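PDB 2B1E: exocyst complex component EXO70 from Saccharomyces cerevisiae, which serves as a subunit of the exocyst complex, which tethers secretory vesicles to sites of exocytosis, and takes part in assembling that complex. Local coordinates for residues 88-91 and 92-96; 141-144 and 145-149. One frame throughout, in Å; residues are numbered along the deposited sequence.

How the contacts relate
Contacts 1 and 2 are both local: 88-91 with 92-96 runs off the C-terminal end of helix 66-94, and 141-144 with 145-149 lies inside helix 136-155. Their centres lie about 11 Å apart, and the two helices pack directly together, with I91 CG1 3.6 Å from I142 CG2 and L94 CD2 3.9 Å from L143 CD1. Both are partly buried. In contact 1 two aromatic-aliphatic pairs mark the inner and outer flanks of a helix that is ending, and a serine closes its last turn. Contact 2 is more polar, with a serine folded back on the backbone, an ion pair near the surface and a buried arginine directed to a third helix.

Contact 1 (88-91 and 92-96); sequences VYFI and SILNS
The amide of S92 donates to V88 O at 2.9 Å, the first of four i to i+4 bonds that carry helix 66-94 through its C-terminal turn. This helix belongs to the all-helical rod of Exo70. I93 N to Y89 O and L94 N to F90 O follow, then N95 N to I91 O at 3.0 Å. The bonds at both ends are more bent (N-H...O 147° and 142°) than the two between. N95 is the first residue to leave helical geometry.

Two aromatic-aliphatic pairs, each four residues apart, flank this ladder. A chi1 of -174° turns CG of F90 away from the amide nitrogen and alongside the carbonyl carbon, and the ring reaches the next turn, where CE2 meets L94 CD1 at 3.6 Å. Both are buried, and apolar residues suit them: F90 also packs on L123 and I126 of helix 117-132 and on I139 and I142 of helix 136-155.

Y89 repeats the pattern on a more open flank. Its CE2 lies 3.7 Å from I93 CD1, the methyl approaching the ring obliquely. A tyrosine fits here because its ring carbons CE2 and CD2 can touch that methyl while OH hydrogen-bonds to N34.

At the C-terminal end, I93 O of the last turn accepts two donors from S96, just past the helix: N at 3.0 Å and OG at a short 2.5 Å, the hydroxyl lying in the plane of the carbonyl.

Contact 2 (141-144 and 145-149); sequences DILV and GERSK
V144 O is gripped twice by S148, which donates from its backbone N at 3.0 Å and from OG at 2.9 Å. The N-H...O hydrogen bond from S148 N is nearly straight (171°), while the hydroxyl comes to the opposite face of the carbonyl. With chi1 near +59°, OG stands between the backbone N and the carbonyl carbon and folds back to the preceding turn. Serine suits this buried site, since its small hydroxyl is satisfied by the helix itself. The other backbone bonds across the contact follow the i to i+4 pattern: G145 N to D141 O, E146 N to I142 O and R147 N to L143 O.

These bonds form two turns of helix 136-155, which packs in the helical rod against helices 66-94, 180-201 and 209-233. V144, partly exposed, packs its branched aliphatic side chain on Q215 and I216 of helix 209-233.

Apolar contact across the turns is light. L143 and R147 run side by side, L143 CD1 4.0 Å from R147 CG. Both residues are buried, and the arginine's methylenes give the leucine an apolar neighbour; L143 also packs on L94 and L201, R147 on L197 and I216. Bends at chi2 and chi3 carry the guanidinium away, to a salt bridge with E194 and a hydrogen bond with Y115.

Charge and water gather around E146. K149 NZ forms a salt bridge with OE1 of E146 at 3.2 Å, arriving from above the carboxylate plane. A water donates to E146 OE2 at 2.8 Å and, weakly, to I142 O at 3.4 Å.

Contact 1 (88-91 and 92-96)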
ATOM      1  N   VAL A  88     -31.399   6.362  37.961  1.00 11.58           N
ATOM      2  CA  VAL A  88     -30.822   5.085  38.390  1.00 13.17           C
ATOM      3  C   VAL A  88     -31.312   3.974  37.455  1.00 12.12           C
ATOM      4  O   VAL A  88     -30.543   3.129  36.982  1.00 12.68           O
ATOM      5  CB  VAL A  88     -31.264   4.726  39.848  1.00 11.08           C
ATOM      6  CG1 VAL A  88     -30.831   3.299  40.187  1.00 10.94           C
ATOM      7  CG2 VAL A  88     -30.651   5.704  40.831  1.00 11.22           C
ATOM      8  N   TYR A  89     -32.608   3.991  37.194  1.00 12.78           N
ATOM      9  CA  TYR A  89     -33.249   3.003  36.333  1.00 13.12           C
ATOM     10  C   TYR A  89     -32.697   3.080  34.905  1.00 13.08           C
ATOM     11  O   TYR A  89     -32.476   2.055  34.254  1.00  9.53           O
ATOM     12  CB  TYR A  89     -34.759   3.254  36.315  1.00 11.79           C
ATOM     13  CG  TYR A  89     -35.583   2.095  35.806  1.00 12.52           C
ATOM     14  CD1 TYR A  89     -35.908   1.030  36.639  1.00 11.19           C
ATOM     15  CD2 TYR A  89     -36.069   2.085  34.499  1.00 11.01           C
ATOM     16  CE1 TYR A  89     -36.707  -0.020  36.190  1.00 12.91           C
ATOM     17  CE2 TYR A  89     -36.862   1.053  34.040  1.00 12.54           C
ATOM     18  CZ  TYR A  89     -37.182   0.001  34.893  1.00 14.02           C
ATOM     19  OH  TYR A  89     -38.001  -1.002  34.452  1.00 12.26           O
ATOM     20  N   PHE A  90     -32.511   4.306  34.424  1.00 12.59           N
ATOM     21  CA  PHE A  90     -31.980   4.573  33.087  1.00 13.75           C
ATOM     22  C   PHE A  90     -30.570   3.977  32.959  1.00 12.11           C
ATOM     23  O   PHE A  90     -30.265   3.233  32.020  1.00 12.62           O
ATOM     24  CB  PHE A  90     -31.929   6.093  32.874  1.00 10.67           C
ATOM     25  CG  PHE A  90     -31.531   6.525  31.476  1.00 10.67           C
ATOM     26  CD1 PHE A  90     -32.420   6.408  30.405  1.00  9.71           C
ATOM     27  CD2 PHE A  90     -30.291   7.127  31.249  1.00 13.25           C
ATOM     28  CE1 PHE A  90     -32.079   6.894  29.128  1.00 11.59           C
ATOM     29  CE2 PHE A  90     -29.939   7.614  29.980  1.00  9.89           C
ATOM     30  CZ  PHE A  90     -30.838   7.496  28.921  1.00 11.68           C
ATOM     31  N   ILE A  91     -29.721   4.320  33.916  1.00 11.51           N
ATOM     32  CA  ILE A  91     -28.338   3.858  33.949  1.00 12.11           C
ATOM     33  C   ILE A  91     -28.275   2.333  34.086  1.00 13.19           C
ATOM     34  O   ILE A  91     -27.410   1.670  33.510  1.00  9.97           O
ATOM     35  CB  ILE A  91     -27.592   4.524  35.134  1.00 11.87           C
ATOM     36  CG1 ILE A  91     -27.439   6.032  34.868  1.00 12.73           C
ATOM     37  CG2 ILE A  91     -26.233   3.897  35.316  1.00 13.43           C
ATOM     38  CD1 ILE A  91     -26.913   6.830  36.068  1.00 14.00           C
ATOM     39  N   SER A  92     -29.201   1.774  34.847  1.00 11.85           N
ATOM     40  CA  SER A  92     -29.220   0.337  35.028  1.00 14.17           C
ATOM     41  C   SER A  92     -29.486  -0.388  33.701  1.00 15.04           C
ATOM     42  O   SER A  92     -28.798  -1.351  33.365  1.00 13.22           O
ATOM     43  CB  SER A  92     -30.285  -0.041  36.057  1.00 13.30           C
ATOM     44  OG  SER A  92     -30.341  -1.439  36.195  1.00 16.28           O
ATOM     45  N   ILE A  93     -30.486   0.070  32.953  1.00 14.58           N
ATOM     46  CA  ILE A  93     -30.803  -0.552  31.673  1.00 14.36           C
ATOM     47  C   ILE A  93     -29.601  -0.455  30.739  1.00 16.29           C
ATOM     48  O   ILE A  93     -29.233  -1.429  30.074  1.00 16.08           O
ATOM     49  CB  ILE A  93     -32.012   0.130  31.000  1.00 15.19           C
ATOM     50  CG1 ILE A  93     -33.280  -0.155  31.801  1.00 14.45           C
ATOM     51  CG2 ILE A  93     -32.188  -0.382  29.581  1.00 13.46           C
ATOM     52  CD1 ILE A  93     -34.528   0.476  31.220  1.00 14.65           C
ATOM     53  N   LEU A  94     -28.986   0.723  30.689  1.00 15.45           N
ATOM     54  CA  LEU A  94     -27.828   0.926  29.833  1.00 16.55           C
ATOM     55  C   LEU A  94     -26.701  -0.036  30.198  1.00 16.76           C
ATOM     56  O   LEU A  94     -25.960  -0.500  29.326  1.00 16.41           O
ATOM     57  CB  LEU A  94     -27.326   2.373  29.933  1.00 14.84           C
ATOM     58  CG  LEU A  94     -28.216   3.454  29.306  1.00 16.59           C
ATOM     59  CD1 LEU A  94     -27.631   4.838  29.565  1.00 16.17           C
ATOM     60  CD2 LEU A  94     -28.342   3.203  27.814  1.00 17.48           C
ATOM     61  N   ASN A  95     -26.573  -0.348  31.482  1.00 17.91           N
ATOM     62  CA  ASN A  95     -25.517  -1.256  31.903  1.00 18.61           C
ATOM     63  C   ASN A  95     -25.918  -2.732  31.927  1.00 17.76           C
ATOM     64  O   ASN A  95     -25.188  -3.574  32.453  1.00 19.30           O
ATOM     65  CB  ASN A  95     -24.962  -0.818  33.254  1.00 19.84           C
ATOM     66  CG  ASN A  95     -24.104   0.426  33.143  1.00 23.67           C
ATOM     67  OD1 ASN A  95     -24.569   1.548  33.359  1.00 26.34           O
ATOM     68  ND2 ASN A  95     -22.849   0.236  32.780  1.00 22.28           N
ATOM     69  N   SER A  96     -27.073  -3.045  31.349  1.00 16.93           N
ATOM     70  CA  SER A  96     -27.529  -4.425  31.284  1.00 19.95           C
ATOM     71  C   SER A  96     -26.576  -5.182  30.352  1.00 21.30           C
ATOM     72  O   SER A  96     -26.462  -6.403  30.420  1.00 23.47           O
ATOM     73  CB  SER A  96     -28.960  -4.490  30.751  1.00 20.09           C
ATOM     74  OG  SER A  96     -29.061  -3.881  29.478  1.00 19.56           O
TER

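Contact 2 (141-144 and 145-149)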
ATOM      1  N   ASP A 141     -25.788  13.640  28.752  1.00 15.51           N
ATOM      2  CA  ASP A 141     -24.434  13.400  29.264  1.00 15.98           C
ATOM      3  C   ASP A 141     -24.339  12.028  29.943  1.00 14.89           C
ATOM      4  O   ASP A 141     -23.313  11.352  29.851  1.00 14.56           O
ATOM      5  CB  ASP A 141     -24.010  14.490  30.254  1.00 20.67           C
ATOM      6  CG  ASP A 141     -23.818  15.853  29.589  1.00 22.85           C
ATOM      7  OD1 ASP A 141     -23.414  15.906  28.405  1.00 23.84           O
ATOM      8  OD2 ASP A 141     -24.058  16.875  30.266  1.00 24.88           O
ATOM      9  N   ILE A 142     -25.409  11.617  30.617  1.00 14.49           N
ATOM     10  CA  ILE A 142     -25.451  10.306  31.266  1.00 14.46           C
ATOM     11  C   ILE A 142     -25.444   9.218  30.194  1.00 14.96           C
ATOM     12  O   ILE A 142     -24.690   8.241  30.291  1.00 14.92           O
ATOM     13  CB  ILE A 142     -26.715  10.159  32.164  1.00 14.08           C
ATOM     14  CG1 ILE A 142     -26.536  10.983  33.436  1.00 13.49           C
ATOM     15  CG2 ILE A 142     -26.939   8.684  32.548  1.00 13.40           C
ATOM     16  CD1 ILE A 142     -27.813  11.223  34.211  1.00 13.33           C
ATOM     17  N   LEU A 143     -26.275   9.386  29.165  1.00 14.39           N
ATOM     18  CA  LEU A 143     -26.319   8.419  28.074  1.00 14.80           C
ATOM     19  C   LEU A 143     -24.922   8.287  27.470  1.00 14.96           C
ATOM     20  O   LEU A 143     -24.357   7.195  27.405  1.00 15.45           O
ATOM     21  CB  LEU A 143     -27.291   8.865  26.981  1.00 14.32           C
ATOM     22  CG  LEU A 143     -27.318   8.024  25.691  1.00 13.87           C
ATOM     23  CD1 LEU A 143     -27.698   6.583  26.009  1.00 11.56           C
ATOM     24  CD2 LEU A 143     -28.324   8.620  24.692  1.00 13.79           C
ATOM     25  N   VAL A 144     -24.370   9.413  27.034  1.00 15.65           N
ATOM     26  CA  VAL A 144     -23.042   9.444  26.425  1.00 17.68           C
ATOM     27  C   VAL A 144     -21.983   8.829  27.330  1.00 18.43           C
ATOM     28  O   VAL A 144     -21.188   7.998  26.891  1.00 19.21           O
ATOM     29  CB  VAL A 144     -22.621  10.893  26.095  1.00 16.08           C
ATOM     30  CG1 VAL A 144     -21.143  10.947  25.733  1.00 20.95           C
ATOM     31  CG2 VAL A 144     -23.470  11.421  24.964  1.00 15.07           C
ATOM     32  N   GLY A 145     -21.986   9.247  28.589  1.00 19.23           N
ATOM     33  CA  GLY A 145     -21.013   8.748  29.544  1.00 20.29           C
ATOM     34  C   GLY A 145     -21.060   7.246  29.730  1.00 19.67           C
ATOM     35  O   GLY A 145     -20.023   6.589  29.725  1.00 20.28           O
ATOM     36  N   GLU A 146     -22.258   6.696  29.887  1.00 19.50           N
ATOM     37  CA  GLU A 146     -22.401   5.261  30.091  1.00 19.06           C
ATOM     38  C   GLU A 146     -22.010   4.441  28.863  1.00 19.81           C
ATOM     39  O   GLU A 146     -21.349   3.412  28.990  1.00 20.51           O
ATOM     40  CB  GLU A 146     -23.834   4.919  30.506  1.00 20.32           C
ATOM     41  CG  GLU A 146     -24.233   5.426  31.888  1.00 19.99           C
ATOM     42  CD  GLU A 146     -23.239   5.035  32.974  1.00 23.71           C
ATOM     43  OE1 GLU A 146     -22.971   3.826  33.149  1.00 22.04           O
ATOM     44  OE2 GLU A 146     -22.723   5.943  33.658  1.00 23.57           O
ATOM     45  N   ARG A 147     -22.415   4.893  27.683  1.00 17.15           N
ATOM     46  CA  ARG A 147     -22.093   4.182  26.456  1.00 18.70           C
ATOM     47  C   ARG A 147     -20.601   4.183  26.141  1.00 20.05           C
ATOM     48  O   ARG A 147     -20.029   3.136  25.847  1.00 20.00           O
ATOM     49  CB  ARG A 147     -22.868   4.772  25.274  1.00 19.45           C
ATOM     50  CG  ARG A 147     -24.364   4.469  25.289  1.00 16.98           C
ATOM     51  CD  ARG A 147     -24.614   2.969  25.210  1.00 18.57           C
ATOM     52  NE  ARG A 147     -23.935   2.379  24.059  1.00 18.96           N
ATOM     53  CZ  ARG A 147     -23.817   1.070  23.847  1.00 18.89           C
ATOM     54  NH1 ARG A 147     -24.334   0.203  24.710  1.00 18.40           N
ATOM     55  NH2 ARG A 147     -23.176   0.630  22.776  1.00 15.39           N
ATOM     56  N   SER A 148     -19.963   5.347  26.206  1.00 22.75           N
ATOM     57  CA  SER A 148     -18.542   5.410  25.892  1.00 24.39           C
ATOM     58  C   SER A 148     -17.699   4.628  26.898  1.00 25.32           C
ATOM     59  O   SER A 148     -16.642   4.107  26.550  1.00 25.35           O
ATOM     60  CB  SER A 148     -18.062   6.870  25.791  1.00 26.02           C
ATOM     61  OG  SER A 148     -18.273   7.574  26.995  1.00 25.66           O
ATOM     62  N   LYS A 149     -18.165   4.522  28.137  1.00 24.27           N
ATOM     63  CA  LYS A 149     -17.412   3.766  29.128  1.00 24.79           C
ATOM     64  C   LYS A 149     -17.479   2.276  28.799  1.00 23.67           C
ATOM     65  O   LYS A 149     -16.464   1.579  28.826  1.00 23.31           O
ATOM     66  CB  LYS A 149     -17.951   4.021  30.540  1.00 27.68           C
ATOM     67  CG  LYS A 149     -17.640   5.416  31.071  1.00 32.08           C
ATOM     68  CD  LYS A 149     -17.911   5.542  32.568  1.00 35.84           C
ATOM     69  CE  LYS A 149     -19.380   5.322  32.922  1.00 38.61           C
ATOM     70  NZ  LYS A 149     -19.800   3.890  32.800  1.00 40.27           N
TER
HETATM   71  O   HOH W   1     -22.392   8.617  32.764  1.00 39.94           O